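PDB 6VJ4: peptidylprolyl isomerase PrsA from Bacillus anthracis, which catalyses the cis-trans isomerisation of peptidyl-proline bonds, helps secreted proteins fold outside the cell, and is important for secretion of the protective antigen. Local coordinates for residues A[108-113]-A[196-201]; A[112-117]-A[189-194]. One frame throughout, in Å; residues are numbered along the deposited sequence. Where two conformers were deposited one is given.

Contact 1: A[108-113]-A[196-201]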
loop_
_atom_site.group_PDB
_atom_site.type_symbol
_atom_site.label_atom_id
_atom_site.label_comp_id
_atom_site.label_asym_id
_atom_site.label_seq_id
_atom_site.Cartn_x
_atom_site.Cartn_y
_atom_site.Cartn_z
ATOM N N PRO A 108 -29.042 25.512 17.269
ATOM C CA PRO A 108 -29.679 26.660 16.653
ATOM C C PRO A 108 -28.703 27.435 15.764
ATOM O O PRO A 108 -27.509 27.433 16.049
ATOM C CB PRO A 108 -30.089 27.559 17.823
ATOM C CG PRO A 108 -29.305 27.053 19.013
ATOM C CD PRO A 108 -28.887 25.629 18.728
ATOM N N GLU A 109 -29.228 27.995 14.676
ATOM C CA GLU A 109 -28.443 28.935 13.848
ATOM C C GLU A 109 -28.113 30.120 14.759
ATOM O O GLU A 109 -29.000 30.545 15.531
ATOM C CB GLU A 109 -29.321 29.270 12.641
ATOM C CG GLU A 109 -28.633 29.925 11.483
ATOM C CD GLU A 109 -29.528 30.160 10.270
ATOM O OE1 GLU A 109 -30.686 29.705 10.278
ATOM O OE2 GLU A 109 -29.062 30.799 9.328
ATOM N N ILE A 110 -26.877 30.606 14.702
ATOM C CA ILE A 110 -26.471 31.755 15.559
ATOM C C ILE A 110 -25.860 32.852 14.700
ATOM O O ILE A 110 -25.358 32.574 13.602
ATOM C CB ILE A 110 -25.494 31.357 16.672
ATOM C CG1 ILE A 110 -24.288 30.584 16.134
ATOM C CG2 ILE A 110 -26.210 30.572 17.763
ATOM C CD1 ILE A 110 -23.142 30.449 17.135
ATOM N N LYS A 111 -25.937 34.064 15.223
ATOM C CA LYS A 111 -25.275 35.199 14.571
ATOM C C LYS A 111 -24.202 35.673 15.536
ATOM O O LYS A 111 -24.453 35.727 16.743
ATOM C CB LYS A 111 -26.262 36.318 14.238
ATOM C CG LYS A 111 -25.634 37.495 13.525
ATOM C CD LYS A 111 -26.636 38.493 13.045
ATOM C CE LYS A 111 -27.425 39.138 14.155
ATOM N NZ LYS A 111 -28.174 40.314 13.626
ATOM N N ALA A 112 -23.036 35.954 14.993
ATOM C CA ALA A 112 -21.949 36.450 15.849
ATOM C C ALA A 112 -21.100 37.443 15.075
ATOM O O ALA A 112 -21.098 37.436 13.821
ATOM C CB ALA A 112 -21.064 35.311 16.306
ATOM N N SER A 113 -20.387 38.239 15.836
ATOM C CA SER A 113 -19.329 39.098 15.252
ATOM C C SER A 113 -17.999 38.619 15.807
ATOM O O SER A 113 -17.972 38.017 16.897
ATOM C CB SER A 113 -19.518 40.563 15.553
ATOM O OG SER A 113 -20.757 41.014 15.027
ATOM N N THR A 196 -24.548 37.563 18.862
ATOM C CA THR A 196 -25.523 38.667 18.671
ATOM C C THR A 196 -26.912 38.158 18.314
ATOM O O THR A 196 -27.830 38.988 18.302
ATOM C CB THR A 196 -25.033 39.632 17.589
ATOM O OG1 THR A 196 -24.788 38.902 16.394
ATOM C CG2 THR A 196 -23.742 40.321 17.976
ATOM N N GLY A 197 -27.042 36.868 18.051
ATOM C CA GLY A 197 -28.362 36.320 17.689
ATOM C C GLY A 197 -28.416 34.816 17.835
ATOM O O GLY A 197 -27.393 34.147 17.697
ATOM N N LYS A 198 -29.619 34.301 18.098
ATOM C CA LYS A 198 -29.795 32.841 18.183
ATOM C C LYS A 198 -31.223 32.570 17.719
ATOM O O LYS A 198 -32.171 33.162 18.287
ATOM C CB LYS A 198 -29.539 32.335 19.604
ATOM C CG LYS A 198 -29.699 30.829 19.759
ATOM C CD LYS A 198 -29.392 30.323 21.144
ATOM C CE LYS A 198 -27.913 30.230 21.409
ATOM N NZ LYS A 198 -27.634 29.849 22.815
ATOM N N LYS A 199 -31.353 31.678 16.741
ATOM C CA LYS A 199 -32.676 31.332 16.165
ATOM C C LYS A 199 -33.341 30.197 16.929
ATOM O O LYS A 199 -32.633 29.356 17.502
ATOM C CB LYS A 199 -32.530 30.895 14.711
ATOM C CG LYS A 199 -32.023 32.000 13.809
ATOM C CD LYS A 199 -32.249 31.740 12.363
ATOM C CE LYS A 199 -31.947 32.966 11.532
ATOM N NZ LYS A 199 -32.249 32.745 10.102
ATOM N N ASP A 200 -34.675 30.166 16.849
ATOM C CA ASP A 200 -35.439 29.055 17.436
ATOM C C ASP A 200 -34.975 27.772 16.733
ATOM O O ASP A 200 -34.531 27.828 15.539
ATOM C CB ASP A 200 -36.938 29.317 17.250
ATOM C CG ASP A 200 -37.419 30.634 17.857
ATOM O OD1 ASP A 200 -36.849 31.053 18.890
ATOM O OD2 ASP A 200 -38.345 31.267 17.273
ATOM N N LEU A 201 -35.031 26.655 17.442
ATOM C CA LEU A 201 -34.616 25.364 16.856
ATOM C C LEU A 201 -35.838 24.447 16.781
ATOM O O LEU A 201 -36.510 24.247 17.810
ATOM C CB LEU A 201 -33.496 24.786 17.718
ATOM C CG LEU A 201 -32.918 23.457 17.254
ATOM C CD1 LEU A 201 -32.358 23.559 15.848
ATOM C CD2 LEU A 201 -31.853 22.965 18.221
HETATM O O HOH W 1 -32.023 27.408 14.142
HETATM O O HOH W 2 -30.112 32.592 7.767
HETATM O O HOH W 3 -23.153 40.135 14.598
#

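Contact 2: A[112-117]-A[189-194]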
loop_
_atom_site.group_PDB
_atom_site.type_symbol
_atom_site.label_atom_id
_atom_site.label_comp_id
_atom_site.label_asym_id
_atom_site.label_seq_id
_atom_site.Cartn_x
_atom_site.Cartn_y
_atom_site.Cartn_z
ATOM N N ALA A 112 -23.036 35.954 14.993
ATOM C CA ALA A 112 -21.949 36.450 15.849
ATOM C C ALA A 112 -21.100 37.443 15.075
ATOM O O ALA A 112 -21.098 37.436 13.821
ATOM C CB ALA A 112 -21.064 35.311 16.306
ATOM N N SER A 113 -20.387 38.239 15.836
ATOM C CA SER A 113 -19.329 39.098 15.252
ATOM C C SER A 113 -17.999 38.619 15.807
ATOM O O SER A 113 -17.972 38.017 16.897
ATOM C CB SER A 113 -19.518 40.563 15.553
ATOM O OG SER A 113 -20.757 41.014 15.027
ATOM N N HIS A 114 -16.900 38.914 15.116
ATOM C CA HIS A 114 -15.602 38.548 15.716
ATOM C C HIS A 114 -14.525 39.512 15.225
ATOM O O HIS A 114 -14.739 40.232 14.195
ATOM C CB HIS A 114 -15.175 37.103 15.426
ATOM C CG HIS A 114 -14.647 36.829 14.060
ATOM N ND1 HIS A 114 -13.568 35.973 13.853
ATOM C CD2 HIS A 114 -15.022 37.261 12.830
ATOM C CE1 HIS A 114 -13.319 35.893 12.548
ATOM N NE2 HIS A 114 -14.177 36.695 11.894
ATOM N N ILE A 115 -13.461 39.542 16.004
ATOM C CA ILE A 115 -12.201 40.233 15.638
ATOM C C ILE A 115 -11.122 39.157 15.632
ATOM O O ILE A 115 -10.987 38.478 16.668
ATOM C CB ILE A 115 -11.905 41.350 16.637
ATOM C CG1 ILE A 115 -13.058 42.357 16.639
ATOM C CG2 ILE A 115 -10.545 41.976 16.358
ATOM C CD1 ILE A 115 -12.989 43.355 17.724
ATOM N N LEU A 116 -10.434 39.007 14.504
ATOM C CA LEU A 116 -9.348 38.013 14.361
ATOM C C LEU A 116 -7.986 38.710 14.375
ATOM O O LEU A 116 -7.780 39.644 13.581
ATOM C CB LEU A 116 -9.544 37.247 13.057
ATOM C CG LEU A 116 -8.424 36.276 12.703
ATOM C CD1 LEU A 116 -8.276 35.209 13.775
ATOM C CD2 LEU A 116 -8.710 35.634 11.349
ATOM N N VAL A 117 -7.111 38.280 15.274
ATOM C CA VAL A 117 -5.727 38.835 15.350
ATOM C C VAL A 117 -4.737 37.670 15.450
ATOM O O VAL A 117 -5.120 36.574 15.813
ATOM C CB VAL A 117 -5.529 39.868 16.474
ATOM C CG1 VAL A 117 -6.364 41.123 16.246
ATOM C CG2 VAL A 117 -5.762 39.299 17.863
ATOM N N GLY A 189 -5.907 31.957 14.009
ATOM C CA GLY A 189 -5.274 32.935 14.919
ATOM C C GLY A 189 -6.061 33.027 16.216
ATOM O O GLY A 189 -6.497 31.981 16.696
ATOM N N TYR A 190 -6.250 34.237 16.753
ATOM C CA TYR A 190 -7.031 34.387 18.000
ATOM C C TYR A 190 -8.261 35.225 17.703
ATOM O O TYR A 190 -8.128 36.317 17.093
ATOM C CB TYR A 190 -6.222 35.060 19.114
ATOM C CG TYR A 190 -5.110 34.195 19.622
ATOM C CD1 TYR A 190 -5.327 33.280 20.636
ATOM C CD2 TYR A 190 -3.847 34.272 19.054
ATOM C CE1 TYR A 190 -4.300 32.460 21.090
ATOM C CE2 TYR A 190 -2.816 33.461 19.495
ATOM C CZ TYR A 190 -3.049 32.545 20.506
ATOM O OH TYR A 190 -2.029 31.747 20.939
ATOM N N HIS A 191 -9.414 34.766 18.201
ATOM C CA HIS A 191 -10.685 35.462 17.945
ATOM C C HIS A 191 -11.243 36.053 19.225
ATOM O O HIS A 191 -11.114 35.419 20.287
ATOM C CB HIS A 191 -11.791 34.512 17.441
ATOM C CG HIS A 191 -11.443 33.697 16.254
ATOM N ND1 HIS A 191 -11.887 34.023 14.984
ATOM C CD2 HIS A 191 -10.710 32.570 16.126
ATOM C CE1 HIS A 191 -11.437 33.140 14.128
ATOM N NE2 HIS A 191 -10.704 32.235 14.796
ATOM N N ILE A 192 -11.762 37.262 19.107
ATOM C CA ILE A 192 -12.638 37.806 20.162
ATOM C C ILE A 192 -14.030 37.702 19.541
ATOM O O ILE A 192 -14.248 38.270 18.446
ATOM C CB ILE A 192 -12.266 39.222 20.584
ATOM C CG1 ILE A 192 -10.859 39.254 21.188
ATOM C CG2 ILE A 192 -13.293 39.749 21.556
ATOM C CD1 ILE A 192 -10.699 38.423 22.439
ATOM N N ILE A 193 -14.929 36.977 20.210
ATOM C CA ILE A 193 -16.258 36.664 19.624
ATOM C C ILE A 193 -17.365 37.330 20.440
ATOM O O ILE A 193 -17.270 37.349 21.707
ATOM C CB ILE A 193 -16.471 35.134 19.596
ATOM C CG1 ILE A 193 -15.306 34.382 18.953
ATOM C CG2 ILE A 193 -17.814 34.790 18.948
ATOM C CD1 ILE A 193 -15.384 32.859 19.108
ATOM N N LYS A 194 -18.350 37.875 19.742
ATOM C CA LYS A 194 -19.542 38.434 20.399
ATOM C C LYS A 194 -20.768 37.724 19.827
ATOM O O LYS A 194 -20.961 37.762 18.622
ATOM C CB LYS A 194 -19.637 39.946 20.186
ATOM C CG LYS A 194 -20.828 40.579 20.864
ATOM C CD LYS A 194 -20.907 42.074 20.775
ATOM C CE LYS A 194 -20.951 42.590 19.356
ATOM N NZ LYS A 194 -21.294 44.040 19.312
#

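Contact 1: A[108-113]-A[196-201]
The carbonyl oxygen of Lys111 is gripped by two successive amides of the partner strand: Thr196 N lies 2.8 Å from Lys111 O and Gly197 N 3.1 Å from it, both arriving from the same face of the carbonyl plane. Two residues facing one make this a classic beta bulge, set in the antiparallel pairing of strands 110-117 and 189-198 of the parvulin-type (PpiC) domain. The Thr196 bond is the straighter, at 169° against 137° for Gly197. Glycine suits its place, facing the CB of Lys111 without a beta carbon of its own. Gly197 also returns a bond, its O accepting Lys111 N at 2.9 Å. Beyond the bulge the pairing continues past the regular strands, with Lys199 N bound to Glu109 O at 2.9 Å.

Side chains also pair beyond the ends of the regular strands. With CG anti to its backbone N (chi1 -165°), Glu109 extends alongside the similarly extended Lys199. Their charged ends are joined by a weak salt bridge, doubtful in detail because Lys199 has two modelled conformers. Pro108, which offers no N-H and so suits the end of the pairing, lays its ring beside the aliphatic stem of Lys198, CB to Lys198 CG 3.8 Å. Its CD meets Leu201 CD2 at 4.0 Å, while its carbonyl is held by Tyr173. Ile110, a buried hydrocarbon, packs its side chain on Ala172 and Tyr173 of helix 166-174. At the other end, the side chain of Thr196 crosses that of Lys111 at about a right angle, OG1 3.3 Å from Lys111 CG, and one water joins Thr196 OG1 to Ser113 OG.

Contact 2: A[112-117]-A[189-194]
His114 and His191 meet rim to rim across neighbouring strands, their ND1 atoms 2.8 Å apart and hydrogen-bonded. The arrangement is consistent with the paired histidines known from the active-site region of parvulins. Chi1 of 76° sets the His114 ring between its own backbone N and carbonyl carbon, bringing ND1 to the edge of the His191 ring; the planes differ by 21°. Outer nitrogens are held too, His191 NE2 by Ser186 and His114 NE2 by Asp146.

Backbone bonds pair Ser113 with Lys194, Ile115 with Ile192 and Val117 with Tyr190, each in both directions. The antiparallel register is regular, for example Ile192 N to Ile115 O at 2.8 Å. Gly189 closes this run with backbone angles that call for glycine.

Among apolar contacts, Leu116 CD1 lies over one face of the His191 ring, 3.9 Å from its centroid, a CH-pi contact. Ala112 CB, a small apolar group in a buried position, meets Ile193 CG2 at 4.2 Å.

Phe168 of helix 166-174 stands edge-to-face with both histidines on one side of the sheet; on the other, Val117 packs on helix 120-131, Ile115 packs on helix 136-143, and Lys194 pairs with Glu137.

Contacts 1 and 2 are successive parts of one antiparallel pairing, between strands 110-117 and 189-198, the two inner strands of a four-stranded sheet. Their centres lie about 16 Å apart, and they share Ala112 and Ser113. Along the chain, 108-113 runs on into 112-117; the helices 120-131, 136-143, 147-150 and 166-174 and the outermost strands 155-159 and 184-186 follow, before 189-194 and then 196-201 come back. Contact 1 pairs the chain just after helix 99-104 with the chain just before helix 204-220, where the first strand of the sheet begins and the last one ends, whereas contact 2 is the more buried of the two and carries the histidine pair.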